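Local atomic coordinates of nucleoporin nup120 (Schizosaccharomyces pombe, PDB entry 4GQ2), a protein that serves as a structural component of the nuclear pore complex, the assembly whose nucleoporins can also dock transiently bound nuclear transport factors. Residues Ser739-Glu744 / Tyr826-Gln831; Trp729-Phe734 / Asp811-Leu816; Asp13-Cys18 / Thr432-Ile437; Gln668-Phe673 / Phe774-Tyr779. One frame throughout, in Å; residues are numbered along the deposited sequence.

Contact 1 of 4, residues Ser739-Glu744 / Tyr826-Gln831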
loop_
_atom_site.group_PDB
_atom_site.type_symbol
_atom_site.label_atom_id
_atom_site.label_comp_id
_atom_site.label_asym_id
_atom_site.label_seq_id
_atom_site.Cartn_x
_atom_site.Cartn_y
_atom_site.Cartn_z
ATOM N N SER A 739 1.140 -4.102 0.553
ATOM C CA SER A 739 -0.187 -3.880 -0.012
ATOM C C SER A 739 -0.470 -2.416 -0.313
ATOM O O SER A 739 -1.065 -2.106 -1.344
ATOM C CB SER A 739 -1.262 -4.446 0.909
ATOM O OG SER A 739 -2.506 -4.457 0.236
ATOM N N ALA A 740 -0.038 -1.525 0.579
ATOM C CA ALA A 740 -0.241 -0.080 0.403
ATOM C C ALA A 740 1.002 0.643 -0.122
ATOM O O ALA A 740 1.015 1.872 -0.253
ATOM C CB ALA A 740 -0.717 0.555 1.704
ATOM N N LEU A 741 2.035 -0.128 -0.446
ATOM C CA LEU A 741 3.300 0.428 -0.883
ATOM C C LEU A 741 3.250 0.818 -2.355
ATOM O O LEU A 741 3.265 -0.037 -3.246
ATOM C CB LEU A 741 4.428 -0.561 -0.606
ATOM C CG LEU A 741 5.887 -0.119 -0.761
ATOM C CD1 LEU A 741 6.096 1.346 -0.427
ATOM C CD2 LEU A 741 6.746 -0.982 0.143
ATOM N N LEU A 742 3.187 2.123 -2.603
ATOM C CA LEU A 742 3.074 2.632 -3.965
ATOM C C LEU A 742 4.428 2.718 -4.630
ATOM O O LEU A 742 5.378 3.266 -4.068
ATOM C CB LEU A 742 2.355 3.983 -3.986
ATOM C CG LEU A 742 0.845 3.816 -3.843
ATOM C CD1 LEU A 742 0.181 5.127 -3.457
ATOM C CD2 LEU A 742 0.259 3.260 -5.134
ATOM N N LEU A 743 4.501 2.162 -5.831
ATOM C CA LEU A 743 5.738 2.071 -6.586
ATOM C C LEU A 743 6.017 3.353 -7.357
ATOM O O LEU A 743 5.098 4.077 -7.731
ATOM C CB LEU A 743 5.687 0.872 -7.544
ATOM C CG LEU A 743 5.702 -0.527 -6.916
ATOM C CD1 LEU A 743 5.719 -1.589 -8.000
ATOM C CD2 LEU A 743 6.880 -0.709 -5.965
ATOM N N GLU A 744 7.295 3.617 -7.597
ATOM C CA GLU A 744 7.711 4.792 -8.350
ATOM C C GLU A 744 7.511 4.612 -9.855
ATOM O O GLU A 744 7.659 3.509 -10.392
ATOM C CB GLU A 744 9.166 5.143 -8.032
ATOM C CG GLU A 744 9.362 5.678 -6.620
ATOM C CD GLU A 744 10.819 5.714 -6.188
ATOM O OE1 GLU A 744 11.479 4.652 -6.187
ATOM O OE2 GLU A 744 11.299 6.811 -5.825
ATOM N N TYR A 826 13.740 1.654 -5.596
ATOM C CA TYR A 826 14.640 1.907 -4.478
ATOM C C TYR A 826 13.921 2.373 -3.222
ATOM O O TYR A 826 14.284 1.964 -2.115
ATOM C CB TYR A 826 15.740 2.893 -4.888
ATOM C CG TYR A 826 16.581 2.402 -6.056
ATOM C CD1 TYR A 826 17.112 1.110 -6.060
ATOM C CD2 TYR A 826 16.863 3.231 -7.143
ATOM C CE1 TYR A 826 17.877 0.650 -7.118
ATOM C CE2 TYR A 826 17.635 2.780 -8.208
ATOM C CZ TYR A 826 18.140 1.489 -8.185
ATOM O OH TYR A 826 18.911 1.016 -9.221
ATOM N N ASN A 827 12.898 3.208 -3.391
ATOM C CA ASN A 827 12.101 3.675 -2.254
ATOM C C ASN A 827 11.370 2.508 -1.561
ATOM O O ASN A 827 11.463 2.344 -0.342
ATOM C CB ASN A 827 11.122 4.768 -2.694
ATOM C CG ASN A 827 10.299 5.318 -1.538
ATOM O OD1 ASN A 827 10.803 6.061 -0.687
ATOM N ND2 ASN A 827 9.021 4.959 -1.509
ATOM N N ALA A 828 10.680 1.685 -2.349
ATOM C CA ALA A 828 10.030 0.476 -1.831
ATOM C C ALA A 828 11.003 -0.343 -1.000
ATOM O O ALA A 828 10.715 -0.675 0.153
ATOM C CB ALA A 828 9.483 -0.364 -2.978
ATOM N N CYS A 829 12.158 -0.650 -1.593
ATOM C CA CYS A 829 13.225 -1.404 -0.928
ATOM C C CYS A 829 13.610 -0.804 0.432
ATOM O O CYS A 829 13.690 -1.516 1.453
ATOM C CB CYS A 829 14.453 -1.445 -1.830
ATOM S SG CYS A 829 14.221 -2.402 -3.338
ATOM N N MET A 830 13.829 0.509 0.426
ATOM C CA MET A 830 14.232 1.264 1.608
ATOM C C MET A 830 13.141 1.237 2.682
ATOM O O MET A 830 13.424 1.128 3.873
ATOM C CB MET A 830 14.576 2.709 1.212
ATOM C CG MET A 830 15.234 3.507 2.318
ATOM S SD MET A 830 16.856 2.874 2.792
ATOM C CE MET A 830 17.303 4.083 4.039
ATOM N N GLN A 831 11.895 1.312 2.243
ATOM C CA GLN A 831 10.754 1.219 3.138
ATOM C C GLN A 831 10.747 -0.147 3.807
ATOM O O GLN A 831 10.400 -0.263 4.989
ATOM C CB GLN A 831 9.459 1.403 2.334
ATOM C CG GLN A 831 8.380 2.222 3.027
ATOM C CD GLN A 831 8.629 3.720 2.924
ATOM O OE1 GLN A 831 9.273 4.194 1.986
ATOM N NE2 GLN A 831 8.117 4.474 3.892
HETATM O O HOH W 1 10.105 2.466 -5.341
#

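Contact 2 of 4, residues Trp729-Phe734 / Asp811-Leu816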
loop_
_atom_site.group_PDB
_atom_site.type_symbol
_atom_site.label_atom_id
_atom_site.label_comp_id
_atom_site.label_asym_id
_atom_site.label_seq_id
_atom_site.Cartn_x
_atom_site.Cartn_y
_atom_site.Cartn_z
ATOM N N TRP A 729 4.170 -14.961 10.928
ATOM C CA TRP A 729 3.823 -13.578 11.222
ATOM C C TRP A 729 4.667 -12.644 10.423
ATOM O O TRP A 729 4.148 -11.707 9.818
ATOM C CB TRP A 729 3.960 -13.261 12.709
ATOM C CG TRP A 729 3.379 -11.913 13.031
ATOM C CD1 TRP A 729 2.060 -11.616 13.369
ATOM C CD2 TRP A 729 4.074 -10.614 13.007
ATOM N NE1 TRP A 729 1.895 -10.259 13.562
ATOM C CE2 TRP A 729 3.061 -9.599 13.356
ATOM C CE3 TRP A 729 5.381 -10.202 12.729
ATOM C CZ2 TRP A 729 3.369 -8.238 13.423
ATOM C CZ3 TRP A 729 5.680 -8.830 12.807
ATOM C CH2 TRP A 729 4.695 -7.875 13.145
ATOM N N ARG A 730 5.973 -12.904 10.402
ATOM C CA ARG A 730 6.923 -12.049 9.705
ATOM C C ARG A 730 6.568 -11.904 8.240
ATOM O O ARG A 730 6.439 -10.792 7.750
ATOM C CB ARG A 730 8.351 -12.585 9.838
ATOM C CG ARG A 730 9.384 -11.686 9.188
ATOM C CD ARG A 730 10.796 -12.175 9.454
ATOM N NE ARG A 730 11.170 -13.147 8.447
ATOM C CZ ARG A 730 12.006 -12.931 7.442
ATOM N NH1 ARG A 730 12.626 -11.772 7.294
ATOM N NH2 ARG A 730 12.231 -13.912 6.592
ATOM N N LEU A 731 6.407 -13.031 7.551
ATOM C CA LEU A 731 6.204 -13.023 6.108
ATOM C C LEU A 731 4.871 -12.414 5.756
ATOM O O LEU A 731 4.763 -11.645 4.805
ATOM C CB LEU A 731 6.316 -14.435 5.532
ATOM C CG LEU A 731 7.710 -15.069 5.625
ATOM C CD1 LEU A 731 7.767 -16.329 4.780
ATOM C CD2 LEU A 731 8.786 -14.091 5.174
ATOM N N VAL A 732 3.863 -12.748 6.549
ATOM C CA VAL A 732 2.530 -12.199 6.371
ATOM C C VAL A 732 2.511 -10.675 6.580
ATOM O O VAL A 732 2.014 -9.938 5.725
ATOM C CB VAL A 732 1.515 -12.947 7.267
ATOM C CG1 VAL A 732 0.215 -12.176 7.392
ATOM C CG2 VAL A 732 1.259 -14.347 6.705
ATOM N N SER A 733 3.079 -10.208 7.691
ATOM C CA SER A 733 3.118 -8.774 8.005
ATOM C C SER A 733 3.973 -8.007 7.011
ATOM O O SER A 733 3.640 -6.890 6.638
ATOM C CB SER A 733 3.604 -8.526 9.441
ATOM O OG SER A 733 2.774 -9.203 10.378
ATOM N N PHE A 734 5.072 -8.615 6.576
ATOM C CA PHE A 734 5.873 -8.072 5.486
ATOM C C PHE A 734 5.023 -7.801 4.234
ATOM O O PHE A 734 4.969 -6.669 3.733
ATOM C CB PHE A 734 7.050 -9.005 5.199
ATOM C CG PHE A 734 7.728 -8.760 3.886
ATOM C CD1 PHE A 734 8.559 -7.663 3.712
ATOM C CD2 PHE A 734 7.575 -9.666 2.832
ATOM C CE1 PHE A 734 9.204 -7.449 2.500
ATOM C CE2 PHE A 734 8.210 -9.455 1.618
ATOM C CZ PHE A 734 9.023 -8.343 1.450
ATOM N N ASP A 811 15.126 -16.896 1.513
ATOM C CA ASP A 811 14.135 -16.106 2.211
ATOM C C ASP A 811 13.256 -15.307 1.257
ATOM O O ASP A 811 13.748 -14.659 0.324
ATOM C CB ASP A 811 14.814 -15.158 3.188
ATOM C CG ASP A 811 13.863 -14.633 4.219
ATOM O OD1 ASP A 811 13.352 -15.452 5.007
ATOM O OD2 ASP A 811 13.621 -13.411 4.242
ATOM N N LEU A 812 11.955 -15.350 1.517
ATOM C CA LEU A 812 10.957 -14.634 0.718
ATOM C C LEU A 812 11.176 -13.114 0.684
ATOM O O LEU A 812 10.981 -12.476 -0.357
ATOM C CB LEU A 812 9.562 -14.965 1.242
ATOM C CG LEU A 812 8.260 -14.599 0.516
ATOM C CD1 LEU A 812 7.903 -13.120 0.668
ATOM C CD2 LEU A 812 8.286 -15.041 -0.940
ATOM N N VAL A 813 11.590 -12.537 1.810
ATOM C CA VAL A 813 11.861 -11.096 1.863
ATOM C C VAL A 813 12.999 -10.764 0.914
ATOM O O VAL A 813 12.893 -9.848 0.106
ATOM C CB VAL A 813 12.194 -10.610 3.286
ATOM C CG1 VAL A 813 12.617 -9.154 3.268
ATOM C CG2 VAL A 813 10.993 -10.787 4.205
ATOM N N THR A 814 14.079 -11.535 0.997
ATOM C CA THR A 814 15.234 -11.297 0.149
ATOM C C THR A 814 14.846 -11.390 -1.321
ATOM O O THR A 814 15.191 -10.509 -2.111
ATOM C CB THR A 814 16.385 -12.257 0.469
ATOM O OG1 THR A 814 16.705 -12.170 1.865
ATOM C CG2 THR A 814 17.602 -11.894 -0.345
ATOM N N GLU A 815 14.106 -12.441 -1.667
ATOM C CA GLU A 815 13.647 -12.665 -3.034
ATOM C C GLU A 815 12.816 -11.497 -3.557
ATOM O O GLU A 815 13.094 -10.969 -4.629
ATOM C CB GLU A 815 12.833 -13.957 -3.124
ATOM C CG GLU A 815 13.652 -15.235 -2.959
ATOM C CD GLU A 815 12.815 -16.501 -3.091
ATOM O OE1 GLU A 815 11.608 -16.407 -3.413
ATOM O OE2 GLU A 815 13.369 -17.598 -2.871
ATOM N N LEU A 816 11.802 -11.093 -2.795
ATOM C CA LEU A 816 10.921 -10.030 -3.252
ATOM C C LEU A 816 11.666 -8.701 -3.362
ATOM O O LEU A 816 11.602 -8.044 -4.409
ATOM C CB LEU A 816 9.665 -9.908 -2.371
ATOM C CG LEU A 816 8.733 -8.733 -2.690
ATOM C CD1 LEU A 816 8.292 -8.766 -4.150
ATOM C CD2 LEU A 816 7.527 -8.726 -1.756
#

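Contact 3 of 4, residues Asp13-Cys18 / Thr432-Ile437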
loop_
_atom_site.group_PDB
_atom_site.type_symbol
_atom_site.label_atom_id
_atom_site.label_comp_id
_atom_site.label_asym_id
_atom_site.label_seq_id
_atom_site.Cartn_x
_atom_site.Cartn_y
_atom_site.Cartn_z
ATOM N N ASP A 13 -11.647 2.237 -11.927
ATOM C CA ASP A 13 -10.987 3.509 -12.065
ATOM C C ASP A 13 -9.580 3.247 -12.594
ATOM O O ASP A 13 -9.117 2.100 -12.577
ATOM C CB ASP A 13 -11.008 4.314 -10.751
ATOM C CG ASP A 13 -10.320 3.604 -9.584
ATOM O OD1 ASP A 13 -9.263 2.964 -9.766
ATOM O OD2 ASP A 13 -10.825 3.723 -8.450
ATOM N N LEU A 14 -8.930 4.295 -13.097
ATOM C CA LEU A 14 -7.614 4.172 -13.719
ATOM C C LEU A 14 -6.573 3.580 -12.770
ATOM O O LEU A 14 -5.803 2.687 -13.148
ATOM C CB LEU A 14 -7.156 5.537 -14.252
ATOM C CG LEU A 14 -7.475 5.883 -15.715
ATOM C CD1 LEU A 14 -8.942 5.686 -16.090
ATOM C CD2 LEU A 14 -7.045 7.310 -16.005
ATOM N N GLN A 15 -6.579 4.069 -11.533
ATOM C CA GLN A 15 -5.627 3.654 -10.506
ATOM C C GLN A 15 -5.677 2.149 -10.212
ATOM O O GLN A 15 -4.631 1.498 -10.157
ATOM C CB GLN A 15 -5.850 4.467 -9.223
ATOM C CG GLN A 15 -4.758 4.340 -8.165
ATOM C CD GLN A 15 -3.386 4.815 -8.630
ATOM O OE1 GLN A 15 -3.261 5.693 -9.493
ATOM N NE2 GLN A 15 -2.347 4.236 -8.048
ATOM N N SER A 16 -6.882 1.603 -10.041
ATOM C CA SER A 16 -7.044 0.201 -9.647
ATOM C C SER A 16 -6.667 -0.764 -10.761
ATOM O O SER A 16 -6.315 -1.911 -10.496
ATOM C CB SER A 16 -8.474 -0.091 -9.183
ATOM O OG SER A 16 -8.824 0.690 -8.052
ATOM N N PHE A 17 -6.746 -0.291 -12.001
ATOM C CA PHE A 17 -6.383 -1.092 -13.173
ATOM C C PHE A 17 -4.938 -0.839 -13.627
ATOM O O PHE A 17 -4.520 -1.374 -14.652
ATOM C CB PHE A 17 -7.342 -0.787 -14.329
ATOM C CG PHE A 17 -8.619 -1.579 -14.297
ATOM C CD1 PHE A 17 -9.551 -1.399 -13.281
ATOM C CD2 PHE A 17 -8.902 -2.498 -15.303
ATOM C CE1 PHE A 17 -10.734 -2.136 -13.256
ATOM C CE2 PHE A 17 -10.087 -3.229 -15.290
ATOM C CZ PHE A 17 -11.005 -3.049 -14.265
ATOM N N CYS A 18 -4.181 -0.031 -12.875
ATOM C CA CYS A 18 -2.805 0.350 -13.256
ATOM C C CYS A 18 -2.729 0.957 -14.658
ATOM O O CYS A 18 -1.826 0.642 -15.435
ATOM C CB CYS A 18 -1.837 -0.833 -13.162
ATOM S SG CYS A 18 -1.904 -1.738 -11.610
ATOM N N THR A 432 -12.831 1.570 -2.105
ATOM C CA THR A 432 -13.769 2.494 -2.709
ATOM C C THR A 432 -13.099 3.062 -3.962
ATOM O O THR A 432 -11.879 2.968 -4.109
ATOM C CB THR A 432 -14.158 3.646 -1.749
ATOM O OG1 THR A 432 -13.059 4.543 -1.604
ATOM C CG2 THR A 432 -14.563 3.123 -0.379
ATOM N N SER A 433 -13.894 3.643 -4.859
ATOM C CA SER A 433 -13.370 4.240 -6.083
ATOM C C SER A 433 -12.636 5.541 -5.804
ATOM O O SER A 433 -12.950 6.255 -4.853
ATOM C CB SER A 433 -14.500 4.529 -7.071
ATOM O OG SER A 433 -15.267 5.643 -6.626
ATOM N N ILE A 434 -11.678 5.847 -6.673
ATOM C CA ILE A 434 -10.960 7.111 -6.656
ATOM C C ILE A 434 -11.903 8.301 -6.848
ATOM O O ILE A 434 -11.715 9.348 -6.221
ATOM C CB ILE A 434 -9.786 7.094 -7.674
ATOM C CG1 ILE A 434 -8.469 6.805 -6.946
ATOM C CG2 ILE A 434 -9.639 8.418 -8.415
ATOM C CD1 ILE A 434 -8.313 5.379 -6.462
ATOM N N GLU A 435 -12.931 8.130 -7.681
ATOM C CA GLU A 435 -13.856 9.230 -7.963
ATOM C C GLU A 435 -14.586 9.719 -6.720
ATOM O O GLU A 435 -14.706 10.925 -6.515
ATOM C CB GLU A 435 -14.841 8.882 -9.078
ATOM C CG GLU A 435 -14.224 8.912 -10.466
ATOM C CD GLU A 435 -13.492 7.625 -10.808
ATOM O OE1 GLU A 435 -13.657 6.624 -10.075
ATOM O OE2 GLU A 435 -12.761 7.609 -11.817
ATOM N N SER A 436 -15.038 8.783 -5.885
ATOM C CA SER A 436 -15.730 9.126 -4.642
ATOM C C SER A 436 -14.868 9.980 -3.717
ATOM O O SER A 436 -15.381 10.871 -3.042
ATOM C CB SER A 436 -16.215 7.875 -3.921
ATOM O OG SER A 436 -15.121 7.115 -3.459
ATOM N N ILE A 437 -13.559 9.725 -3.710
ATOM C CA ILE A 437 -12.621 10.550 -2.941
ATOM C C ILE A 437 -12.501 11.946 -3.563
ATOM O O ILE A 437 -12.574 12.958 -2.850
ATOM C CB ILE A 437 -11.234 9.877 -2.770
ATOM C CG1 ILE A 437 -11.362 8.562 -1.977
ATOM C CG2 ILE A 437 -10.249 10.812 -2.082
ATOM C CD1 ILE A 437 -10.076 7.764 -1.844
#

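Contact 4 of 4, residues Gln668-Phe673 / Phe774-Tyr779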
loop_
_atom_site.group_PDB
_atom_site.type_symbol
_atom_site.label_atom_id
_atom_site.label_comp_id
_atom_site.label_asym_id
_atom_site.label_seq_id
_atom_site.Cartn_x
_atom_site.Cartn_y
_atom_site.Cartn_z
ATOM N N GLN A 668 4.145 -16.521 -20.106
ATOM C CA GLN A 668 4.867 -15.447 -19.433
ATOM C C GLN A 668 3.956 -14.451 -18.713
ATOM O O GLN A 668 3.558 -14.690 -17.576
ATOM C CB GLN A 668 5.809 -14.725 -20.407
ATOM C CG GLN A 668 7.125 -15.444 -20.655
ATOM C CD GLN A 668 8.189 -14.538 -21.241
ATOM O OE1 GLN A 668 7.995 -13.926 -22.293
ATOM N NE2 GLN A 668 9.330 -14.453 -20.566
ATOM N N SER A 669 3.622 -13.352 -19.390
ATOM C CA SER A 669 3.091 -12.156 -18.740
ATOM C C SER A 669 1.627 -12.253 -18.321
ATOM O O SER A 669 0.774 -12.617 -19.125
ATOM C CB SER A 669 3.298 -10.925 -19.628
ATOM O OG SER A 669 3.018 -9.728 -18.916
ATOM N N PRO A 670 1.337 -11.920 -17.047
ATOM C CA PRO A 670 -0.040 -11.743 -16.602
ATOM C C PRO A 670 -0.557 -10.387 -17.055
ATOM O O PRO A 670 0.239 -9.493 -17.343
ATOM C CB PRO A 670 0.082 -11.763 -15.082
ATOM C CG PRO A 670 1.456 -11.243 -14.808
ATOM C CD PRO A 670 2.306 -11.717 -15.949
ATOM N N SER A 671 -1.875 -10.231 -17.124
ATOM C CA SER A 671 -2.451 -8.919 -17.374
ATOM C C SER A 671 -2.311 -8.084 -16.107
ATOM O O SER A 671 -2.210 -8.632 -15.001
ATOM C CB SER A 671 -3.926 -9.041 -17.732
ATOM O OG SER A 671 -4.692 -9.319 -16.570
ATOM N N LEU A 672 -2.322 -6.765 -16.256
ATOM C CA LEU A 672 -2.324 -5.885 -15.095
ATOM C C LEU A 672 -3.535 -6.162 -14.207
ATOM O O LEU A 672 -3.405 -6.259 -12.985
ATOM C CB LEU A 672 -2.279 -4.419 -15.518
ATOM C CG LEU A 672 -0.937 -3.986 -16.122
ATOM C CD1 LEU A 672 -1.077 -2.614 -16.776
ATOM C CD2 LEU A 672 0.205 -4.035 -15.092
ATOM N N PHE A 673 -4.699 -6.328 -14.832
ATOM C CA PHE A 673 -5.931 -6.597 -14.102
ATOM C C PHE A 673 -5.840 -7.855 -13.240
ATOM O O PHE A 673 -6.385 -7.892 -12.125
ATOM C CB PHE A 673 -7.137 -6.657 -15.046
ATOM C CG PHE A 673 -8.442 -6.908 -14.341
ATOM C CD1 PHE A 673 -9.005 -5.939 -13.516
ATOM C CD2 PHE A 673 -9.097 -8.115 -14.491
ATOM C CE1 PHE A 673 -10.204 -6.176 -12.867
ATOM C CE2 PHE A 673 -10.294 -8.360 -13.839
ATOM C CZ PHE A 673 -10.849 -7.390 -13.025
ATOM N N PHE A 774 4.660 -8.463 -6.349
ATOM C CA PHE A 774 4.751 -9.812 -5.783
ATOM C C PHE A 774 3.803 -10.777 -6.498
ATOM O O PHE A 774 4.174 -11.910 -6.812
ATOM C CB PHE A 774 4.412 -9.780 -4.292
ATOM C CG PHE A 774 4.374 -11.139 -3.639
ATOM C CD1 PHE A 774 5.555 -11.824 -3.344
ATOM C CD2 PHE A 774 3.163 -11.724 -3.304
ATOM C CE1 PHE A 774 5.522 -13.056 -2.718
ATOM C CE2 PHE A 774 3.123 -12.970 -2.683
ATOM C CZ PHE A 774 4.306 -13.639 -2.391
ATOM N N SER A 775 2.578 -10.316 -6.746
ATOM C CA SER A 775 1.564 -11.138 -7.388
ATOM C C SER A 775 2.040 -11.587 -8.758
ATOM O O SER A 775 1.886 -12.748 -9.129
ATOM C CB SER A 775 0.246 -10.369 -7.491
ATOM O OG SER A 775 -0.300 -10.144 -6.201
ATOM N N ALA A 776 2.655 -10.667 -9.493
ATOM C CA ALA A 776 3.152 -10.959 -10.831
ATOM C C ALA A 776 4.271 -12.005 -10.822
ATOM O O ALA A 776 4.323 -12.852 -11.710
ATOM C CB ALA A 776 3.591 -9.685 -11.526
ATOM N N LEU A 777 5.138 -11.970 -9.808
ATOM C CA LEU A 777 6.240 -12.942 -9.696
ATOM C C LEU A 777 5.759 -14.368 -9.430
ATOM O O LEU A 777 6.477 -15.331 -9.699
ATOM C CB LEU A 777 7.229 -12.541 -8.598
ATOM C CG LEU A 777 8.053 -11.271 -8.805
ATOM C CD1 LEU A 777 8.725 -10.849 -7.505
ATOM C CD2 LEU A 777 9.074 -11.476 -9.915
ATOM N N ASN A 778 4.552 -14.497 -8.887
ATOM C CA ASN A 778 4.003 -15.802 -8.550
ATOM C C ASN A 778 2.934 -16.242 -9.539
ATOM O O ASN A 778 2.165 -17.165 -9.261
ATOM C CB ASN A 778 3.439 -15.778 -7.132
ATOM C CG ASN A 778 4.523 -15.729 -6.084
ATOM O OD1 ASN A 778 5.113 -16.749 -5.746
ATOM N ND2 ASN A 778 4.795 -14.536 -5.564
ATOM N N TYR A 779 2.890 -15.567 -10.688
ATOM C CA TYR A 779 1.882 -15.825 -11.709
ATOM C C TYR A 779 1.862 -17.302 -12.083
ATOM O O TYR A 779 2.905 -17.904 -12.341
ATOM C CB TYR A 779 2.114 -14.952 -12.946
ATOM C CG TYR A 779 1.110 -15.202 -14.049
ATOM C CD1 TYR A 779 -0.254 -15.039 -13.819
ATOM C CD2 TYR A 779 1.519 -15.610 -15.319
ATOM C CE1 TYR A 779 -1.179 -15.266 -14.818
ATOM C CE2 TYR A 779 0.597 -15.841 -16.329
ATOM C CZ TYR A 779 -0.750 -15.668 -16.070
ATOM O OH TYR A 779 -1.687 -15.892 -17.049
#

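Contact 1 of 4, residues Ser739-Glu744 / Tyr826-Gln831
L741 and L743, in the loop that leaves helix 719-739, close on A828 in the first turn of helix 826-832, part of the HEAT-repeat region of this nucleoporin. The tight part is mainly apolar and gathers round one small methyl: CD2 of L743 lies 4.0 Å from CB of A828, and CD2 of L741 lies 4.2 Å from the same carbon. With CG anti to its backbone N (chi1 -170°), L741 also brings CD2 alongside the helix, where it meets CB of Q831 at 4.2 Å. L743 also touches L820 of helix 812-822.

The polar side is looser. The carboxylate of E744 crosses N827 at about a right angle, and its OE1 receives a weak, fairly straight bond from N827 N at 3.5 Å. Lying at the start of a helix, this negative charge is probably favoured by the amides there. With an alanine in place of E744, N827 N and the bridging water would probably lose their acceptor. E744 and N827 each also pack on an apolar side chain of the other protein chain. The water donates to E744 OE1 at 2.7 Å and accepts from A828 N at 3.1 Å.

Contact 2 of 4, residues Trp729-Phe734 / Asp811-Leu816
F734 on helix 719-739 and V813 on helix 812-822 lie at the heart of a near-parallel helix pair, whose short segments come within 11.1 Å axis to axis at 29°. F734 holds CG anti to its backbone N, which carries the ring across to the other helix. There CG2 of V813 sits almost squarely above the ring in a CH-pi contact, 3.8 Å from the centroid. The second methyl of V813, CG1, lies 3.9 Å from F734 CE1.

V813 CG2 has another flat neighbour. R730, one helical turn before F734, runs extended as far as CD and then bends (chi3 87°), so that its guanidinium comes over the same methyl, with NH1 3.6 Å from V813 CG2. The bend also turns the guanidinium edge to D811. NH2 of R730 donates to D811 OD2 at 2.8 Å; OD2 lies close to the guanidinium plane and is met on its syn lone pair. NH2 approaches OD1 as well, making a nearly coplanar salt bridge. D811 is the N-cap of helix 812-822, and OD2 accepts weakly from V813 N, so one carboxylate ties the helix start to the arginine. E727 makes a second salt bridge to R730, at NE.

Leucines fill in round these groups. L731 puts CD2 4.1 Å from CB of L812, whose own CD1 comes up to the edge of the F734 ring. W835 also meets F734 edge-to-face, and obliquely CD2 of L816 presses 3.5 Å from F734 CE2.

Contact 3 of 4, residues Asp13-Cys18 / Thr432-Ile437
D13 reaches I434 with one carboxylate oxygen and folds its own loop with the other. Its CG is set between the backbone N and the carbonyl carbon (chi1 60°), which turns OD2 outward to accept from I434 N at 2.9 Å, a nearly straight bond met on the anti side and tilted from the carboxylate plane. I434 opens helix 434-443, so a negative group lies against a helix start, an arrangement likely to be electrostatically favourable. E435 OE1, a like charge, lies 4.4 Å from D13 OD2, and the amides of the helix start may ease that repulsion. A leucine in place of D13 would probably leave I434 N, and S16 N and OG, without their acceptors.

Next in sequence, Q15 lays its CB on I434, 3.8 Å from CD1, while its backbone O bonds to N768. S16 then grips D13 OD1 twice, through its N at 2.8 Å and its OG at 2.9 Å. F17, inside the type I turn from Q15 to C18, turns to F673 and stacks on it.

Facing this loop, S433 caps its helix by accepting from S436 N through OG, which also bonds to D514. The segment 13-18 links strand 3-11 to strand 21-26, which belong to different sheets. The whole is an Asx motif joined to a capped helix start, with helix 434-443 belonging to the beta-propeller region.

Contact 4 of 4, residues Gln668-Phe673 / Phe774-Tyr779
P670 packs over the ring of Y779, and this CH-pi contact carries most of the meeting. CB of the proline stands over one face of the tyrosine ring, 3.7 Å from its centroid and 17° off the normal, offset toward the rim, with CB of P670 3.5 Å from CD1 of Y779. The two side chains run past each other in opposite senses. Y779 keeps CG anti to its backbone N (chi1 179°), which swings the ring out from just past the end of helix 770-777 to meet the proline. Backbone O of Q668 also comes close to CD2 of Y779, obliquely and without a hydrogen bond, but Q668 is poorly ordered and this approach carries little weight.

A purely apolar touch adds to this: CG of P670 lies 4.2 Å from CB of A776, one turn back on the helix. C675 of helix 672-703 also packs on that methyl.

Hydrogen bonds work within each side rather than across. The tyrosine hydroxyl is held by S93, while its backbone is paired with S666. On its own side, N778 ND2 donates to F774 O at 3.0 Å, binding down the last turn of the helix. S671 caps the start of helix 672-703 through L674 N.

What results is a helix end meeting a helix beginning: a proline just ahead of the N-cap serine of helix 672-703, in the helical domain, packed on an aromatic just past the end of helix 770-777.

How the contacts relate
Contacts 2 and 4 join most directly: helix 770-777 packs on helix 812-822, with F774 CE1 3.8 Å from L812 CD2 and L777 CD1 4.0 Å from L816 CD1. Contact 4 also reaches the propeller side at contact 3, where F17 CE2 lies 3.4 Å from F673 CD1. Contact 1 meets contact 3 more lightly, through L742 CD2 and Q15 NE2 at 4.0 Å. Contacts 1 and 2 do not touch, though helices 812-822 and 826-832 are consecutive and the centres lie about 14 Å apart. Contacts 2 and 3, about 28 Å apart between centres, are thus linked through contact 4, bridging propeller and helical parts.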